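Local coordinates for peroxisomal membrane protein LPX1 (Saccharomyces cerevisiae, PDB 2Y6U), which hydrolyses acyl esters, with lipase and phospholipase A activity, as an alpha/beta hydrolase of yeast peroxisomes, at residues L138-F149 and L161-V172. Residues are numbered along the deposited sequence; the frame is centred on the assembly and turned at random. Where two conformers were deposited one is given.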
loop_
_atom_site.group_PDB
_atom_site.type_symbol
_atom_site.label_atom_id
_atom_site.label_comp_id
_atom_site.label_asym_id
_atom_site.label_seq_id
_atom_site.Cartn_x
_atom_site.Cartn_y
_atom_site.Cartn_z
ATOM N N LEU A 138 10.516 13.179 -12.128
ATOM C CA LEU A 138 9.118 13.484 -11.966
ATOM C C LEU A 138 8.335 12.355 -12.637
ATOM O O LEU A 138 8.637 11.962 -13.726
ATOM C CB LEU A 138 8.744 14.799 -12.633
ATOM C CG LEU A 138 9.288 16.081 -11.925
ATOM C CD1 LEU A 138 9.025 17.387 -12.742
ATOM C CD2 LEU A 138 8.751 16.275 -10.411
ATOM N N ASN A 139 7.359 11.848 -11.898
ATOM C CA ASN A 139 6.668 10.686 -12.334
ATOM C C ASN A 139 5.239 11.032 -12.609
ATOM O O ASN A 139 4.588 11.685 -11.768
ATOM C CB ASN A 139 6.718 9.680 -11.213
ATOM C CG ASN A 139 8.168 9.222 -10.834
ATOM O OD1 ASN A 139 9.033 9.073 -11.694
ATOM N ND2 ASN A 139 8.439 9.156 -9.506
ATOM N N VAL A 140 4.731 10.515 -13.699
ATOM C CA VAL A 140 3.382 10.843 -14.165
ATOM C C VAL A 140 2.632 9.544 -14.418
ATOM O O VAL A 140 3.213 8.617 -14.972
ATOM C CB VAL A 140 3.444 11.568 -15.496
ATOM C CG1 VAL A 140 1.937 11.928 -16.016
ATOM C CG2 VAL A 140 4.404 12.763 -15.440
ATOM N N VAL A 141 1.411 9.427 -13.905
ATOM C CA VAL A 141 0.569 8.238 -14.175
ATOM C C VAL A 141 -0.572 8.685 -15.030
ATOM O O VAL A 141 -1.137 9.725 -14.777
ATOM C CB VAL A 141 0.081 7.536 -12.880
ATOM C CG1 VAL A 141 -0.706 8.503 -11.967
ATOM C CG2 VAL A 141 -0.731 6.196 -13.198
ATOM N N ILE A 142 -0.819 7.927 -16.081
ATOM C CA ILE A 142 -1.825 8.210 -17.047
ATOM C C ILE A 142 -2.723 6.966 -17.119
ATOM O O ILE A 142 -2.273 5.837 -17.394
ATOM C CB ILE A 142 -1.277 8.544 -18.460
ATOM C CG1 ILE A 142 -0.184 9.620 -18.421
ATOM C CG2 ILE A 142 -2.487 8.844 -19.447
ATOM C CD1 ILE A 142 1.244 9.072 -18.287
ATOM N N GLY A 143 -4.020 7.119 -16.850
ATOM C CA GLY A 143 -4.879 5.960 -16.820
ATOM C C GLY A 143 -6.167 6.217 -17.552
ATOM O O GLY A 143 -6.747 7.309 -17.428
ATOM N N HIS A 144 -6.579 5.272 -18.349
ATOM C CA HIS A 144 -7.948 5.273 -18.933
ATOM C C HIS A 144 -8.940 4.399 -18.102
ATOM O O HIS A 144 -8.656 3.249 -17.845
ATOM C CB HIS A 144 -7.836 4.754 -20.364
ATOM C CG HIS A 144 -9.145 4.648 -21.053
ATOM N ND1 HIS A 144 -9.648 3.464 -21.519
ATOM C CD2 HIS A 144 -10.092 5.575 -21.270
ATOM C CE1 HIS A 144 -10.855 3.669 -22.032
ATOM N NE2 HIS A 144 -11.137 4.954 -21.948
ATOM N N SER A 145 -10.155 4.857 -17.826
ATOM C CA SER A 145 -11.329 3.911 -17.397
ATOM C C SER A 145 -10.947 3.286 -16.079
ATOM O O SER A 145 -10.647 4.037 -15.105
ATOM C CB SER A 145 -11.772 2.912 -18.551
ATOM O OG SER A 145 -12.071 1.532 -18.229
ATOM N N MET A 146 -10.888 1.956 -15.985
ATOM C CA MET A 146 -10.281 1.308 -14.820
ATOM C C MET A 146 -8.911 1.864 -14.404
ATOM O O MET A 146 -8.643 2.035 -13.190
ATOM C CB MET A 146 -10.146 -0.190 -15.154
ATOM C CG MET A 146 -9.541 -1.019 -14.182
ATOM S SD MET A 146 -9.265 -2.749 -14.850
ATOM C CE MET A 146 -8.153 -2.600 -16.026
ATOM N N GLY A 147 -8.060 2.163 -15.389
ATOM C CA GLY A 147 -6.726 2.661 -15.165
ATOM C C GLY A 147 -6.720 4.025 -14.501
ATOM O O GLY A 147 -5.827 4.360 -13.741
ATOM N N GLY A 148 -7.756 4.795 -14.762
ATOM C CA GLY A 148 -7.939 6.104 -14.125
ATOM C C GLY A 148 -8.293 5.919 -12.680
ATOM O O GLY A 148 -7.757 6.638 -11.810
ATOM N N PHE A 149 -9.274 5.059 -12.428
ATOM C CA PHE A 149 -9.540 4.672 -11.007
ATOM C C PHE A 149 -8.190 4.300 -10.341
ATOM O O PHE A 149 -7.909 4.696 -9.178
ATOM C CB PHE A 149 -10.527 3.515 -10.975
ATOM C CG PHE A 149 -10.895 3.016 -9.610
ATOM C CD1 PHE A 149 -9.976 2.225 -8.872
ATOM C CD2 PHE A 149 -12.143 3.295 -9.058
ATOM C CE1 PHE A 149 -10.344 1.735 -7.612
ATOM C CE2 PHE A 149 -12.516 2.806 -7.821
ATOM C CZ PHE A 149 -11.614 2.022 -7.075
ATOM N N LEU A 161 4.833 8.876 -4.795
ATOM C CA LEU A 161 5.361 8.389 -6.039
ATOM C C LEU A 161 4.994 9.309 -7.221
ATOM O O LEU A 161 5.903 9.715 -7.905
ATOM C CB LEU A 161 4.915 6.988 -6.356
ATOM C CG LEU A 161 5.450 6.228 -7.626
ATOM C CD1 LEU A 161 6.924 6.060 -7.509
ATOM C CD2 LEU A 161 4.628 4.874 -7.789
ATOM N N PHE A 162 3.734 9.473 -7.550
ATOM C CA PHE A 162 3.377 10.228 -8.753
ATOM C C PHE A 162 3.201 11.726 -8.435
ATOM O O PHE A 162 2.475 12.079 -7.522
ATOM C CB PHE A 162 2.153 9.596 -9.454
ATOM C CG PHE A 162 2.406 8.233 -9.935
ATOM C CD1 PHE A 162 3.250 7.982 -10.966
ATOM C CD2 PHE A 162 1.678 7.172 -9.421
ATOM C CE1 PHE A 162 3.511 6.674 -11.371
ATOM C CE2 PHE A 162 1.910 5.862 -9.868
ATOM C CZ PHE A 162 2.812 5.635 -10.835
ATOM N N HIS A 163 3.771 12.575 -9.245
ATOM C CA HIS A 163 3.646 13.996 -9.061
ATOM C C HIS A 163 2.464 14.579 -9.849
ATOM O O HIS A 163 2.044 15.666 -9.557
ATOM C CB HIS A 163 4.940 14.641 -9.558
ATOM C CG HIS A 163 6.148 14.153 -8.836
ATOM N ND1 HIS A 163 6.915 13.105 -9.314
ATOM C CD2 HIS A 163 6.676 14.497 -7.620
ATOM C CE1 HIS A 163 7.892 12.850 -8.437
ATOM N NE2 HIS A 163 7.765 13.671 -7.397
ATOM N N LEU A 164 2.076 13.917 -10.911
ATOM C CA LEU A 164 1.024 14.390 -11.840
ATOM C C LEU A 164 0.174 13.175 -12.237
ATOM O O LEU A 164 0.728 12.086 -12.579
ATOM C CB LEU A 164 1.691 14.997 -13.068
ATOM C CG LEU A 164 0.738 15.419 -14.191
ATOM C CD1 LEU A 164 -0.161 16.601 -13.665
ATOM C CD2 LEU A 164 1.563 15.873 -15.411
ATOM N N LEU A 165 -1.151 13.310 -12.156
ATOM C CA LEU A 165 -2.122 12.266 -12.544
ATOM C C LEU A 165 -2.860 12.771 -13.744
ATOM O O LEU A 165 -3.295 13.961 -13.768
ATOM C CB LEU A 165 -3.118 12.020 -11.421
ATOM C CG LEU A 165 -2.665 11.098 -10.294
ATOM C CD1 LEU A 165 -1.425 11.541 -9.481
ATOM C CD2 LEU A 165 -3.931 10.848 -9.441
ATOM N N ILE A 166 -3.003 11.938 -14.764
ATOM C CA ILE A 166 -3.764 12.269 -15.938
ATOM C C ILE A 166 -4.790 11.130 -16.103
ATOM O O ILE A 166 -4.445 9.957 -16.311
ATOM C CB ILE A 166 -2.912 12.384 -17.204
ATOM C CG1 ILE A 166 -1.780 13.421 -16.988
ATOM C CG2 ILE A 166 -3.865 12.724 -18.408
ATOM C CD1 ILE A 166 -0.883 13.655 -18.203
ATOM N N LEU A 167 -6.045 11.457 -15.911
ATOM C CA LEU A 167 -7.116 10.503 -15.921
ATOM C C LEU A 167 -7.934 10.704 -17.167
ATOM O O LEU A 167 -8.515 11.792 -17.373
ATOM C CB LEU A 167 -7.982 10.745 -14.658
ATOM C CG LEU A 167 -7.288 10.937 -13.322
ATOM C CD1 LEU A 167 -8.340 11.200 -12.218
ATOM C CD2 LEU A 167 -6.415 9.740 -12.947
ATOM N N ILE A 168 -8.034 9.681 -18.014
ATOM C CA ILE A 168 -8.772 9.816 -19.254
ATOM C C ILE A 168 -10.039 8.991 -19.018
ATOM O O ILE A 168 -9.992 7.766 -18.885
ATOM C CB ILE A 168 -8.006 9.291 -20.438
ATOM C CG1 ILE A 168 -6.610 9.982 -20.584
ATOM C CG2 ILE A 168 -8.892 9.445 -21.751
ATOM C CD1 ILE A 168 -5.607 9.124 -21.440
ATOM N N GLU A 169 -11.181 9.629 -18.986
ATOM C CA GLU A 169 -12.432 8.940 -18.753
ATOM C C GLU A 169 -12.424 7.945 -17.599
ATOM O O GLU A 169 -12.784 6.740 -17.761
ATOM C CB GLU A 169 -12.837 8.214 -20.028
ATOM C CG GLU A 169 -13.324 9.117 -21.118
ATOM C CD GLU A 169 -14.835 9.593 -20.864
ATOM O OE1 GLU A 169 -15.644 8.757 -20.472
ATOM O OE2 GLU A 169 -15.178 10.749 -21.135
ATOM N N PRO A 170 -11.935 8.382 -16.425
ATOM C CA PRO A 170 -11.876 7.503 -15.308
ATOM C C PRO A 170 -13.302 7.007 -14.947
ATOM O O PRO A 170 -14.262 7.779 -15.008
ATOM C CB PRO A 170 -11.312 8.364 -14.176
ATOM C CG PRO A 170 -11.696 9.732 -14.539
ATOM C CD PRO A 170 -11.631 9.761 -16.076
ATOM N N VAL A 171 -13.358 5.750 -14.446
ATOM C CA VAL A 171 -14.587 5.152 -13.950
ATOM C C VAL A 171 -14.502 4.992 -12.417
ATOM O O VAL A 171 -13.677 4.215 -11.952
ATOM C CB VAL A 171 -14.803 3.740 -14.581
ATOM C CG1 VAL A 171 -16.049 3.025 -13.899
ATOM C CG2 VAL A 171 -15.047 3.932 -16.119
ATOM N N VAL A 172 -15.303 5.822 -11.729
ATOM C CA VAL A 172 -15.281 5.912 -10.261
ATOM C C VAL A 172 -16.652 5.686 -9.686
ATOM O O VAL A 172 -16.860 4.739 -8.906
ATOM C CB VAL A 172 -14.613 7.183 -9.750
ATOM C CG1 VAL A 172 -14.629 7.182 -8.242
ATOM C CG2 VAL A 172 -13.169 7.286 -10.296
#
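With CG anti to its carbonyl carbon (chi1 -59°), His-163 turns one face of its imidazole to Leu-138 CD2 and its edge to Asn-139 N. ND1 of His-163 accepts the N-H of Asn-139 (N to ND1 2.9 Å), nearly straight (171°) and close to the ring plane, while CD2 of Leu-138 sits over the ring's centre in a CH-pi contact. His-163 N returns a bond to Asn-139 O, and the Asn-139 side chain reaches back through ND2 to Leu-161 O (3.1 Å), its OD1 being held by Asn-54 on the adjoining strand. With an alanine at His-163, the N-H of Asn-139 is likely to lose its acceptor and the Leu-138 methyl the ring face it rests on.

The Phe-162 ring lies flat under Val-141, whose CB stands 3.6 Å from the centroid, almost on the ring normal; CD2 of Leu-161 covers the opposite face near the rim. Val-141 CG1, between N and the carbonyl carbon, touches both this ring and Leu-165 CG (3.7 Å). Parallel pairing runs from Val-140 opposite Leu-164 to His-144 opposite Ile-168, with Val-141 and Gly-143 each bonding through N and O to 164-168. The other face of the sheet is lined by Val-140, Ile-142, Ile-166 and Ile-168, Ile-142 CG2 meeting Ile-168 CD1 at 3.7 Å.

At the far end Ser-145 N bonds to Ile-168 O, and Ser-145 O takes N-H groups from Phe-149 and, from above its carbonyl plane, Val-171. Pro-170 CB packs against Gly-148 CA at 4.1 Å, a close approach that the absence of a side chain on Gly-148 allows. The Ser-145 backbone is strained, with positive phi (64°), consistent with the GxSxG nucleophile elbow of alpha/beta hydrolases, here set within the beta-alpha-beta unit of strand 137-144, helix 146-157 and strand 164-168.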